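Local coordinates for benzoylformate Decarboxylase (Polynucleobacter necessarius, PDB 4K9Q), which probably catalyses the decarboxylation of benzoylformate to benzaldehyde with the help of thiamine diphosphate and a magnesium ion, at residues D403-V408 with Q433-G438; M427-F432 with Q455-G460; I450-Q455 with I520-T525; L462-E467 with K526-L531. All coordinates share one frame; numbering follows the deposited sequence.

Overall arrangement
All four contacts lie round the parallel sheet that carries the diphosphate end of thiamine diphosphate. Along the chain, interaction 1 closes before interaction 3 opens, interaction 2 crosses both, and interaction 4 follows 1 and 2 but crosses 3. Strands 423-428 and 449-455 are neighbours, and interactions 2 and 3 share Gln455, their centres about 9 Å apart. Interaction 1 packs helix 403-417 on the turn that follows helix 429-434, its centre about 14 Å from that of interaction 2. Interaction 4, about 13 Å from interaction 2 between centres, joins helix 460-468 to the last modelled residues; Glu458 links the two by salt bridges. Interactions 1, 2 and 4 touch the cofactor, whose site is built from the strands' C-terminal ends outward.

Interaction 1. Residues D403-V408 with Q433-G438; sequences DLPAAV and QYSVQG. With TPP (thiamine diphosphate), chain D.
Leu404 reaches from the first turn of helix 403-417 onto the bend Ser435-Gly438. Its CB rests near Met427 of strand 423-428. CG stands anti to the backbone N (chi1 -173°), and from there the two methyls spread over the bend. CD2 lies 3.6 Å from Ser435 O and also meets Gly438 CA, at 3.9 Å. CD1 lies beside Val436, 4.2 Å from Val436 CA, and packs against the ring of Phe432 as well. The bend is a type I turn closed by a bond from Gly438 N to Ser435 O, so the methyls sit on a compact piece of backbone. With no side chain on Gly438 in the way, Pro405 CA comes within 4.8 Å of Gly438 CA. The proline ring leans its CD edge on Ser435 CB, 3.7 Å away, and one turn on, Val408 CG2 touches Gly438 O at 3.8 Å. No hydrogen bond crosses the contact; Ser435 OG is instead bonded to Gly401 O. Just before the turn, Tyr434 brings CE2 to 3.4 Å from N1' of thiamine diphosphate, and its hydroxyl is hydrogen-bonded to Asn23 of the second subunit. Helix 403-417 is thus wedged between the turn, helix 47-61 against Pro405, and the sheet, where Ala407 lies on strand 423-428 and Val408 on Tyr451 of strand 449-455.

Interaction 2. Residues M427-F432 with Q455-G460; sequences MGDGSF and QNEEYG. With MG (magnesium ion), chain C; TPP (thiamine diphosphate), chain D.
Asp429 and Asn456 meet at the magnesium ion, their OD1 atoms both 2.2 Å from the metal. The backbone O of Glu458, oxygens O2A and O3B of thiamine diphosphate and one water complete an octahedron in which Asp429 OD1 stands opposite O3B, Asn456 OD1 opposite O2A, and Glu458 O opposite the water. The ion therefore ties one oxygen of each phosphate to both segments. Asp429 turns its carboxylate in between its own backbone N and carbonyl carbon (chi1 54°), swinging it towards segment 455-460, where OD1 binds the metal and OD2 meets Glu457. OD2 takes a weak bond from Glu457 N at 2.8 Å and a second from a water, and lies 3.5 Å from Gln455 CG. Backbone N-H groups and one hydroxyl grip the diphosphate: Gly430 N reaches O2A at 2.8 Å, Ser431 N and OG both hold O1A, and Gly460 N donates to O3B at 2.7 Å. Tyr459, N-cap of the helix that starts at Gly460, lays one ring face over the thiazolium methyl CM4 and sets CE1 3.6 Å from Gly430 CA. Its hydroxyl is held by Asn23 of the second subunit. The Glu458 carboxylate turns elsewhere, to Lys463 and Lys526. Gly428-Asp429-Gly430 with Asn456 makes the GDG...N signature by which thiamine diphosphate enzymes anchor the diphosphate through magnesium.

Interaction 3. Residues I450-Q455 with I520-T525; sequences IYVVFQ and IVVPIT
Val452 and Val522 slant across one another on one face of the sheet, Val452 CG1 lying 3.9 Å from Val522 CG2. On the same face Ile450 and Ile520 run side by side in one direction, meeting through Ile450 CG2 and Ile520 CD1 at 4.1 Å. Helices 352-361 and 501-513 cover this layer. Just past the strand end, Ile524 extends CD1 to 4.0 Å from Phe454 CB. Val453, Val521 and Gln455 point to the other face, towards Ile484 of helix 484-490; the extended Gln455 chain passes Val521 at a slant, with OE1 3.8 Å from Val521 CG1. Beneath the side chains the strands run parallel, 23° apart, joined by five nearly straight backbone bonds. Tyr451 O receives Ile520 N at 2.8 Å almost head-on, but towards the C-terminal end the donors rise from the carbonyl planes: Ile524 N, 3.0 Å from Gln455 O, stands 49° out of its plane as the second segment leaves the sheet after Pro523. The two strands are direct neighbours although strand 494-497 intervenes in sequence. That order, 2-1-3-4-6-5, recurs in the N-terminal sheet of the same chain and belongs to the thiamine diphosphate-binding fold.

Interaction 4. Residues L462-E467 with K526-L531; sequences LKQFAE and KELKPL. With TPP (thiamine diphosphate), chain D.
Helix 460-468, which rises from the cofactor's diphosphate, is crossed on its flank by the chain's last modelled residues through Gln464, Phe465 and Leu531. Leu531 holds CD1 over the centre of the Phe465 ring, 3.9 Å from the centroid and 4° off the normal, a CH-pi contact on that face. Its other methyl, CD2, rests 3.8 Å from Gln464 CB, so the leucine straddles two successive helix residues. Gln464 stretches out past Leu528, the two side chains at about a right angle, and its NE2 donates to Lys529 O from above the carbonyl plane; the modelled distance of 2.5 Å is short enough to be doubtful. A water also joins NE2 to Pro530 O, at 3.2 Å from each, giving the amide nitrogen a second partner. One residue nearer the helix N-terminus, Lys463 CB meets Leu528 CD1 at 3.8 Å. Beyond it the ammonium groups come together, Lys463 NZ 4.0 Å from Lys526 NZ, because both serve Glu458, which should offset their charges; Lys463 is bridged to Asp478 too. On another side of the helix, Leu462 sets CD1 3.7 Å from CM4 of thiamine diphosphate. The tail thus passes across the flank of the helix that follows the metal-binding loop, an outer layer of the diphosphate-binding domain of a thiamine diphosphate enzyme.

Interaction 1. Residues D403-V408 with Q433-G438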
# COMPACT_ATOMS: atom_id res chain seq x y z
N ASP A 403 11.88 -23.46 10.99
CA ASP A 403 12.71 -24.04 12.06
C ASP A 403 13.95 -24.78 11.57
O ASP A 403 15.00 -24.72 12.22
CB ASP A 403 11.86 -24.93 12.98
CG ASP A 403 10.95 -24.11 13.89
OD1 ASP A 403 11.41 -23.75 14.99
OD2 ASP A 403 9.81 -23.79 13.48
N LEU A 404 13.84 -25.47 10.45
CA LEU A 404 14.99 -26.19 9.92
C LEU A 404 16.18 -25.24 9.67
O LEU A 404 17.26 -25.45 10.22
CB LEU A 404 14.62 -27.01 8.69
CG LEU A 404 15.72 -27.94 8.15
CD1 LEU A 404 15.10 -29.01 7.28
CD2 LEU A 404 16.77 -27.15 7.38
N PRO A 405 15.98 -24.19 8.86
CA PRO A 405 17.08 -23.23 8.72
C PRO A 405 17.35 -22.41 10.00
O PRO A 405 18.51 -22.07 10.27
CB PRO A 405 16.65 -22.34 7.54
CG PRO A 405 15.16 -22.55 7.42
CD PRO A 405 14.89 -23.95 7.89
N ALA A 406 16.33 -22.11 10.80
CA ALA A 406 16.60 -21.32 12.01
C ALA A 406 17.56 -22.06 12.95
O ALA A 406 18.40 -21.44 13.61
CB ALA A 406 15.30 -20.95 12.73
N ALA A 407 17.44 -23.39 12.98
CA ALA A 407 18.34 -24.23 13.76
C ALA A 407 19.80 -23.99 13.37
O ALA A 407 20.68 -23.93 14.24
CB ALA A 407 17.99 -25.70 13.60
N VAL A 408 20.04 -23.88 12.07
CA VAL A 408 21.39 -23.58 11.59
C VAL A 408 21.86 -22.23 12.12
O VAL A 408 23.00 -22.07 12.52
CB VAL A 408 21.49 -23.63 10.04
CG1 VAL A 408 22.86 -23.13 9.58
CG2 VAL A 408 21.22 -25.04 9.52
N GLN A 433 10.20 -30.60 4.51
CA GLN A 433 10.29 -30.31 3.08
C GLN A 433 10.33 -28.83 2.70
O GLN A 433 10.89 -28.47 1.68
CB GLN A 433 9.12 -30.94 2.33
CG GLN A 433 8.88 -32.41 2.65
CD GLN A 433 10.11 -33.25 2.39
OE1 GLN A 433 10.75 -33.10 1.34
NE2 GLN A 433 10.47 -34.11 3.34
N TYR A 434 9.71 -27.98 3.50
CA TYR A 434 9.51 -26.59 3.05
C TYR A 434 10.82 -25.87 2.78
O TYR A 434 10.96 -25.18 1.77
CB TYR A 434 8.65 -25.78 4.03
CG TYR A 434 7.20 -26.23 4.03
CD1 TYR A 434 6.80 -27.35 4.76
CD2 TYR A 434 6.23 -25.54 3.31
CE1 TYR A 434 5.48 -27.76 4.76
CE2 TYR A 434 4.91 -25.95 3.30
CZ TYR A 434 4.54 -27.06 4.03
OH TYR A 434 3.24 -27.50 4.04
N SER A 435 11.79 -26.05 3.67
CA SER A 435 13.08 -25.37 3.56
C SER A 435 14.21 -26.38 3.69
O SER A 435 15.22 -26.11 4.33
CB SER A 435 13.21 -24.28 4.62
OG SER A 435 12.24 -23.27 4.41
N VAL A 436 14.02 -27.54 3.07
CA VAL A 436 14.97 -28.63 3.14
C VAL A 436 16.39 -28.19 2.74
O VAL A 436 17.39 -28.71 3.24
CB VAL A 436 14.47 -29.83 2.29
CG1 VAL A 436 14.50 -29.51 0.80
CG2 VAL A 436 15.26 -31.08 2.60
N GLN A 437 16.48 -27.18 1.86
CA GLN A 437 17.78 -26.73 1.36
C GLN A 437 18.67 -26.18 2.48
O GLN A 437 19.90 -26.11 2.32
CB GLN A 437 17.61 -25.66 0.27
CG GLN A 437 16.71 -26.09 -0.88
CD GLN A 437 15.30 -25.59 -0.70
OE1 GLN A 437 14.81 -25.49 0.42
NE2 GLN A 437 14.63 -25.26 -1.80
N GLY A 438 18.06 -25.77 3.59
CA GLY A 438 18.80 -25.24 4.72
C GLY A 438 19.88 -26.19 5.22
O GLY A 438 20.89 -25.75 5.76
N1' TPP D . 2.32 -24.13 4.59
C2' TPP D . 3.06 -23.31 5.43
CM2 TPP D . 4.17 -22.48 4.88
N3' TPP D . 2.77 -23.24 6.78
C4' TPP D . 1.75 -23.99 7.30
N4' TPP D . 1.46 -23.90 8.60
C5' TPP D . 1.02 -24.84 6.47
C6' TPP D . 1.29 -24.90 5.11
C7' TPP D . -0.11 -25.66 7.05
N3 TPP D . 0.26 -26.78 7.91
C2 TPP D . 0.21 -26.76 9.29
S1 TPP D . 0.64 -28.15 9.99
C5 TPP D . 0.91 -28.83 8.55
C4 TPP D . 0.66 -28.00 7.46
CM4 TPP D . 0.82 -28.38 6.01
C6 TPP D . 1.34 -30.27 8.57
C7 TPP D . 2.67 -30.54 9.26
O7 TPP D . 2.99 -31.87 8.93
PA TPP D . 4.29 -32.60 9.53
O1A TPP D . 5.44 -31.63 9.50
O2A TPP D . 4.60 -33.83 8.74
O3A TPP D . 3.94 -32.82 11.08
PB TPP D . 2.89 -33.85 11.73
O1B TPP D . 1.63 -33.09 11.95
O2B TPP D . 3.50 -34.29 13.04
O3B TPP D . 2.63 -35.00 10.81

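Interaction 2. Residues M427-F432 with Q455-G460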
# COMPACT_ATOMS: atom_id res chain seq x y z
N MET A 427 11.64 -32.50 13.91
CA MET A 427 10.99 -32.08 12.66
C MET A 427 9.95 -33.08 12.20
O MET A 427 10.18 -34.28 12.22
CB MET A 427 12.04 -31.97 11.53
CG MET A 427 13.10 -30.91 11.72
SD MET A 427 12.41 -29.24 11.73
CE MET A 427 11.46 -29.22 10.20
N GLY A 428 8.80 -32.59 11.74
CA GLY A 428 7.87 -33.48 11.06
C GLY A 428 8.37 -33.75 9.64
O GLY A 428 9.14 -32.95 9.09
N ASP A 429 7.94 -34.85 9.04
CA ASP A 429 8.36 -35.15 7.67
C ASP A 429 7.80 -34.15 6.63
O ASP A 429 8.50 -33.80 5.68
CB ASP A 429 8.11 -36.62 7.27
CG ASP A 429 6.68 -37.08 7.47
OD1 ASP A 429 5.92 -36.42 8.19
OD2 ASP A 429 6.31 -38.16 6.94
N GLY A 430 6.57 -33.69 6.82
CA GLY A 430 6.00 -32.65 5.98
C GLY A 430 6.72 -31.32 6.16
O GLY A 430 7.13 -30.68 5.18
N SER A 431 6.88 -30.90 7.41
CA SER A 431 7.56 -29.65 7.74
C SER A 431 8.97 -29.60 7.18
O SER A 431 9.41 -28.57 6.69
CB SER A 431 7.63 -29.46 9.26
OG SER A 431 6.35 -29.17 9.81
N PHE A 432 9.68 -30.73 7.26
CA PHE A 432 11.06 -30.86 6.79
C PHE A 432 11.23 -30.40 5.34
O PHE A 432 12.28 -29.87 4.97
CB PHE A 432 11.47 -32.33 6.92
CG PHE A 432 12.97 -32.58 6.87
CD1 PHE A 432 13.77 -32.30 7.96
CD2 PHE A 432 13.54 -33.17 5.75
CE1 PHE A 432 15.14 -32.57 7.92
CE2 PHE A 432 14.90 -33.45 5.71
CZ PHE A 432 15.69 -33.14 6.80
N GLN A 455 8.73 -39.51 11.07
CA GLN A 455 8.12 -39.85 9.79
C GLN A 455 6.82 -40.65 9.92
O GLN A 455 6.85 -41.87 10.08
CB GLN A 455 9.12 -40.57 8.88
CG GLN A 455 8.56 -40.83 7.49
CD GLN A 455 9.56 -41.44 6.55
OE1 GLN A 455 10.13 -42.50 6.82
NE2 GLN A 455 9.78 -40.78 5.43
N ASN A 456 5.68 -39.96 9.85
CA ASN A 456 4.37 -40.63 9.81
C ASN A 456 3.73 -40.65 8.42
O ASN A 456 2.60 -41.09 8.25
CB ASN A 456 3.40 -40.06 10.87
CG ASN A 456 3.21 -38.56 10.74
OD1 ASN A 456 3.63 -37.96 9.76
ND2 ASN A 456 2.56 -37.94 11.72
N GLU A 457 4.50 -40.20 7.43
CA GLU A 457 4.06 -40.17 6.03
C GLU A 457 2.75 -39.42 5.82
O GLU A 457 1.95 -39.79 4.96
CB GLU A 457 3.98 -41.59 5.45
CG GLU A 457 5.30 -42.32 5.62
CD GLU A 457 5.39 -43.58 4.79
OE1 GLU A 457 4.51 -44.45 4.93
OE2 GLU A 457 6.35 -43.70 4.00
N GLU A 458 2.54 -38.36 6.59
CA GLU A 458 1.32 -37.58 6.48
C GLU A 458 1.49 -36.19 7.08
O GLU A 458 2.42 -35.95 7.84
CB GLU A 458 0.17 -38.29 7.22
CG GLU A 458 0.38 -38.36 8.74
CD GLU A 458 -0.53 -39.37 9.45
OE1 GLU A 458 -1.46 -39.91 8.82
OE2 GLU A 458 -0.28 -39.62 10.66
N TYR A 459 0.61 -35.27 6.71
CA TYR A 459 0.49 -34.02 7.44
C TYR A 459 -0.43 -34.30 8.63
O TYR A 459 -1.63 -34.02 8.58
CB TYR A 459 -0.12 -32.94 6.53
CG TYR A 459 0.77 -32.39 5.41
CD1 TYR A 459 2.09 -31.98 5.64
CD2 TYR A 459 0.25 -32.20 4.13
CE1 TYR A 459 2.87 -31.44 4.61
CE2 TYR A 459 1.01 -31.66 3.11
CZ TYR A 459 2.32 -31.28 3.35
OH TYR A 459 3.06 -30.74 2.31
N GLY A 460 0.13 -34.90 9.67
CA GLY A 460 -0.66 -35.44 10.77
C GLY A 460 -1.61 -34.46 11.42
O GLY A 460 -2.79 -34.77 11.64
MG MG C . 4.12 -35.87 9.36
N1' TPP D . 2.32 -24.13 4.59
C2' TPP D . 3.06 -23.31 5.43
CM2 TPP D . 4.17 -22.48 4.88
N3' TPP D . 2.77 -23.24 6.78
C4' TPP D . 1.75 -23.99 7.30
N4' TPP D . 1.46 -23.90 8.60
C5' TPP D . 1.02 -24.84 6.47
C6' TPP D . 1.29 -24.90 5.11
C7' TPP D . -0.11 -25.66 7.05
N3 TPP D . 0.26 -26.78 7.91
C2 TPP D . 0.21 -26.76 9.29
S1 TPP D . 0.64 -28.15 9.99
C5 TPP D . 0.91 -28.83 8.55
C4 TPP D . 0.66 -28.00 7.46
CM4 TPP D . 0.82 -28.38 6.01
C6 TPP D . 1.34 -30.27 8.57
C7 TPP D . 2.67 -30.54 9.26
O7 TPP D . 2.99 -31.87 8.93
PA TPP D . 4.29 -32.60 9.53
O1A TPP D . 5.44 -31.63 9.50
O2A TPP D . 4.60 -33.83 8.74
O3A TPP D . 3.94 -32.82 11.08
PB TPP D . 2.89 -33.85 11.73
O1B TPP D . 1.63 -33.09 11.95
O2B TPP D . 3.50 -34.29 13.04
O3B TPP D . 2.63 -35.00 10.81
O HOH W 1 8.00 -39.25 4.81
O HOH W 2 5.52 -35.85 11.25
O HOH W 3 5.64 -30.25 2.63

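Interaction 3. Residues I450-Q455 with I520-T525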
# COMPACT_ATOMS: atom_id res chain seq x y z
N ILE A 450 21.34 -31.46 14.85
CA ILE A 450 20.86 -32.82 14.75
C ILE A 450 19.38 -32.79 14.45
O ILE A 450 18.57 -32.41 15.31
CB ILE A 450 21.10 -33.59 16.07
CG1 ILE A 450 22.59 -33.58 16.42
CG2 ILE A 450 20.58 -35.02 15.96
CD1 ILE A 450 22.87 -34.10 17.81
N TYR A 451 19.02 -33.17 13.23
CA TYR A 451 17.62 -33.20 12.84
C TYR A 451 17.05 -34.57 13.11
O TYR A 451 17.53 -35.56 12.56
CB TYR A 451 17.46 -32.89 11.35
CG TYR A 451 17.86 -31.49 10.99
CD1 TYR A 451 19.02 -31.24 10.25
CD2 TYR A 451 17.08 -30.40 11.37
CE1 TYR A 451 19.39 -29.95 9.91
CE2 TYR A 451 17.44 -29.10 11.03
CZ TYR A 451 18.59 -28.89 10.30
OH TYR A 451 18.95 -27.60 9.96
N VAL A 452 16.05 -34.64 13.98
CA VAL A 452 15.33 -35.89 14.20
C VAL A 452 13.99 -35.75 13.51
O VAL A 452 13.16 -34.93 13.91
CB VAL A 452 15.14 -36.20 15.70
CG1 VAL A 452 14.44 -37.54 15.88
CG2 VAL A 452 16.49 -36.20 16.41
N VAL A 453 13.78 -36.55 12.46
CA VAL A 453 12.57 -36.44 11.65
C VAL A 453 11.56 -37.52 12.02
O VAL A 453 11.83 -38.72 11.89
CB VAL A 453 12.88 -36.54 10.14
CG1 VAL A 453 11.60 -36.33 9.32
CG2 VAL A 453 13.95 -35.54 9.74
N PHE A 454 10.40 -37.08 12.48
CA PHE A 454 9.31 -37.98 12.85
C PHE A 454 8.49 -38.33 11.62
O PHE A 454 7.66 -37.54 11.17
CB PHE A 454 8.45 -37.32 13.94
CG PHE A 454 9.16 -37.20 15.27
CD1 PHE A 454 10.21 -36.30 15.43
CD2 PHE A 454 8.78 -37.97 16.35
CE1 PHE A 454 10.88 -36.20 16.65
CE2 PHE A 454 9.43 -37.87 17.57
CZ PHE A 454 10.48 -36.98 17.72
N GLN A 455 8.73 -39.51 11.07
CA GLN A 455 8.12 -39.85 9.79
C GLN A 455 6.82 -40.65 9.92
O GLN A 455 6.85 -41.87 10.08
CB GLN A 455 9.12 -40.57 8.88
CG GLN A 455 8.56 -40.83 7.49
CD GLN A 455 9.56 -41.44 6.55
OE1 GLN A 455 10.13 -42.50 6.82
NE2 GLN A 455 9.78 -40.78 5.43
N ILE A 520 18.45 -37.90 11.37
CA ILE A 520 18.02 -39.19 11.87
C ILE A 520 16.53 -39.35 11.58
O ILE A 520 15.71 -38.61 12.12
CB ILE A 520 18.27 -39.31 13.38
CG1 ILE A 520 19.76 -39.07 13.66
CG2 ILE A 520 17.81 -40.67 13.91
CD1 ILE A 520 20.13 -39.04 15.13
N VAL A 521 16.18 -40.29 10.72
CA VAL A 521 14.79 -40.48 10.33
C VAL A 521 14.17 -41.59 11.18
O VAL A 521 14.70 -42.71 11.24
CB VAL A 521 14.68 -40.81 8.81
CG1 VAL A 521 13.22 -40.95 8.39
CG2 VAL A 521 15.40 -39.73 7.98
N VAL A 522 13.06 -41.28 11.84
CA VAL A 522 12.39 -42.21 12.72
C VAL A 522 10.96 -42.46 12.22
O VAL A 522 10.11 -41.58 12.30
CB VAL A 522 12.31 -41.66 14.16
CG1 VAL A 522 11.80 -42.75 15.12
CG2 VAL A 522 13.67 -41.13 14.60
N PRO A 523 10.71 -43.66 11.66
CA PRO A 523 9.33 -43.98 11.29
C PRO A 523 8.48 -44.13 12.54
O PRO A 523 8.88 -44.82 13.49
CB PRO A 523 9.46 -45.34 10.58
CG PRO A 523 10.91 -45.55 10.35
CD PRO A 523 11.65 -44.75 11.38
N ILE A 524 7.32 -43.47 12.58
CA ILE A 524 6.43 -43.58 13.72
C ILE A 524 5.04 -44.00 13.27
O ILE A 524 4.73 -43.98 12.07
CB ILE A 524 6.35 -42.26 14.52
CG1 ILE A 524 5.88 -41.11 13.63
CG2 ILE A 524 7.71 -41.96 15.17
CD1 ILE A 524 5.45 -39.86 14.39
N THR A 525 4.22 -44.39 14.23
CA THR A 525 2.83 -44.70 13.97
C THR A 525 2.15 -43.53 13.25
O THR A 525 2.51 -42.36 13.48
CB THR A 525 2.10 -45.02 15.28
OG1 THR A 525 0.72 -45.30 15.00
CG2 THR A 525 2.21 -43.85 16.25
O HOH W 4 5.50 -44.48 9.41

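Interaction 4. Residues L462-E467 with K526-L531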
# COMPACT_ATOMS: atom_id res chain seq x y z
N LEU A 462 -2.97 -31.88 10.32
CA LEU A 462 -4.13 -31.52 9.48
C LEU A 462 -5.24 -32.56 9.55
O LEU A 462 -6.42 -32.24 9.38
CB LEU A 462 -3.72 -31.27 8.03
CG LEU A 462 -2.73 -30.12 7.80
CD1 LEU A 462 -2.50 -29.89 6.31
CD2 LEU A 462 -3.19 -28.84 8.49
N LYS A 463 -4.88 -33.82 9.79
CA LYS A 463 -5.91 -34.85 9.99
C LYS A 463 -6.56 -34.69 11.36
O LYS A 463 -7.74 -34.97 11.53
CB LYS A 463 -5.32 -36.26 9.82
CG LYS A 463 -4.85 -36.57 8.39
CD LYS A 463 -4.42 -38.01 8.25
CE LYS A 463 -3.90 -38.28 6.84
NZ LYS A 463 -3.47 -39.71 6.68
N GLN A 464 -5.78 -34.24 12.34
CA GLN A 464 -6.31 -33.94 13.66
C GLN A 464 -7.33 -32.81 13.53
O GLN A 464 -8.41 -32.86 14.12
CB GLN A 464 -5.20 -33.53 14.62
CG GLN A 464 -4.21 -34.65 14.96
CD GLN A 464 -3.10 -34.23 15.91
OE1 GLN A 464 -2.40 -33.23 15.68
NE2 GLN A 464 -2.93 -34.98 16.99
N PHE A 465 -6.98 -31.79 12.75
CA PHE A 465 -7.91 -30.69 12.50
C PHE A 465 -9.15 -31.12 11.73
O PHE A 465 -10.24 -30.64 11.99
CB PHE A 465 -7.21 -29.58 11.73
CG PHE A 465 -6.77 -28.45 12.57
CD1 PHE A 465 -7.67 -27.45 12.91
CD2 PHE A 465 -5.47 -28.37 13.04
CE1 PHE A 465 -7.27 -26.37 13.70
CE2 PHE A 465 -5.07 -27.30 13.83
CZ PHE A 465 -5.97 -26.30 14.16
N ALA A 466 -8.97 -32.01 10.76
CA ALA A 466 -10.09 -32.46 9.95
C ALA A 466 -11.12 -33.17 10.84
O ALA A 466 -12.32 -33.13 10.57
CB ALA A 466 -9.62 -33.39 8.84
N GLU A 467 -10.62 -33.83 11.88
CA GLU A 467 -11.46 -34.55 12.85
C GLU A 467 -12.22 -33.57 13.75
O GLU A 467 -13.45 -33.59 13.81
CB GLU A 467 -10.60 -35.51 13.68
CG GLU A 467 -11.30 -36.13 14.88
CD GLU A 467 -12.05 -37.40 14.54
OE1 GLU A 467 -12.01 -37.82 13.36
OE2 GLU A 467 -12.67 -37.99 15.45
N LYS A 526 1.21 -43.88 12.38
CA LYS A 526 0.40 -42.90 11.67
C LYS A 526 -0.82 -42.52 12.50
O LYS A 526 -1.53 -41.56 12.17
CB LYS A 526 -0.03 -43.44 10.30
CG LYS A 526 1.13 -43.81 9.38
CD LYS A 526 0.64 -44.42 8.07
CE LYS A 526 0.58 -43.39 6.94
NZ LYS A 526 -0.46 -42.34 7.11
N GLU A 527 -1.06 -43.26 13.58
CA GLU A 527 -2.17 -42.93 14.46
C GLU A 527 -1.88 -41.59 15.10
O GLU A 527 -0.72 -41.25 15.35
CB GLU A 527 -2.40 -44.02 15.52
CG GLU A 527 -2.73 -45.40 14.95
CD GLU A 527 -3.90 -45.38 13.97
OE1 GLU A 527 -4.88 -44.65 14.21
OE2 GLU A 527 -3.82 -46.09 12.94
N LEU A 528 -2.93 -40.83 15.36
CA LEU A 528 -2.78 -39.48 15.89
C LEU A 528 -3.68 -39.28 17.10
O LEU A 528 -4.86 -39.66 17.09
CB LEU A 528 -3.13 -38.45 14.81
CG LEU A 528 -2.24 -38.38 13.57
CD1 LEU A 528 -3.01 -37.80 12.40
CD2 LEU A 528 -0.99 -37.54 13.85
N LYS A 529 -3.11 -38.70 18.15
CA LYS A 529 -3.89 -38.32 19.32
C LYS A 529 -4.80 -37.15 18.96
O LYS A 529 -4.66 -36.56 17.89
CB LYS A 529 -2.95 -37.97 20.47
CG LYS A 529 -2.15 -39.17 20.96
CD LYS A 529 -0.98 -38.77 21.83
CE LYS A 529 -0.14 -39.99 22.19
NZ LYS A 529 -0.93 -41.01 22.93
N PRO A 530 -5.76 -36.84 19.84
CA PRO A 530 -6.65 -35.68 19.67
C PRO A 530 -5.86 -34.38 19.75
O PRO A 530 -4.81 -34.34 20.38
CB PRO A 530 -7.59 -35.78 20.86
CG PRO A 530 -7.58 -37.24 21.24
CD PRO A 530 -6.17 -37.69 20.98
N LEU A 531 -6.37 -33.32 19.11
CA LEU A 531 -5.71 -32.02 19.18
C LEU A 531 -5.45 -31.57 20.62
O LEU A 531 -4.36 -31.09 20.95
CB LEU A 531 -6.55 -30.95 18.46
CG LEU A 531 -6.29 -30.68 16.98
CD1 LEU A 531 -7.15 -29.50 16.52
CD2 LEU A 531 -4.82 -30.38 16.73
N1' TPP D . 2.32 -24.13 4.59
C2' TPP D . 3.06 -23.31 5.43
CM2 TPP D . 4.17 -22.48 4.88
N3' TPP D . 2.77 -23.24 6.78
C4' TPP D . 1.75 -23.99 7.30
N4' TPP D . 1.46 -23.90 8.60
C5' TPP D . 1.02 -24.84 6.47
C6' TPP D . 1.29 -24.90 5.11
C7' TPP D . -0.11 -25.66 7.05
N3 TPP D . 0.26 -26.78 7.91
C2 TPP D . 0.21 -26.76 9.29
S1 TPP D . 0.64 -28.15 9.99
C5 TPP D . 0.91 -28.83 8.55
C4 TPP D . 0.66 -28.00 7.46
CM4 TPP D . 0.82 -28.38 6.01
C6 TPP D . 1.34 -30.27 8.57
C7 TPP D . 2.67 -30.54 9.26
O7 TPP D . 2.99 -31.87 8.93
PA TPP D . 4.29 -32.60 9.53
O1A TPP D . 5.44 -31.63 9.50
O2A TPP D . 4.60 -33.83 8.74
O3A TPP D . 3.94 -32.82 11.08
PB TPP D . 2.89 -33.85 11.73
O1B TPP D . 1.63 -33.09 11.95
O2B TPP D . 3.50 -34.29 13.04
O3B TPP D . 2.63 -35.00 10.81
O HOH W 5 -8.73 -34.21 16.76
O HOH W 6 -1.75 -33.86 19.72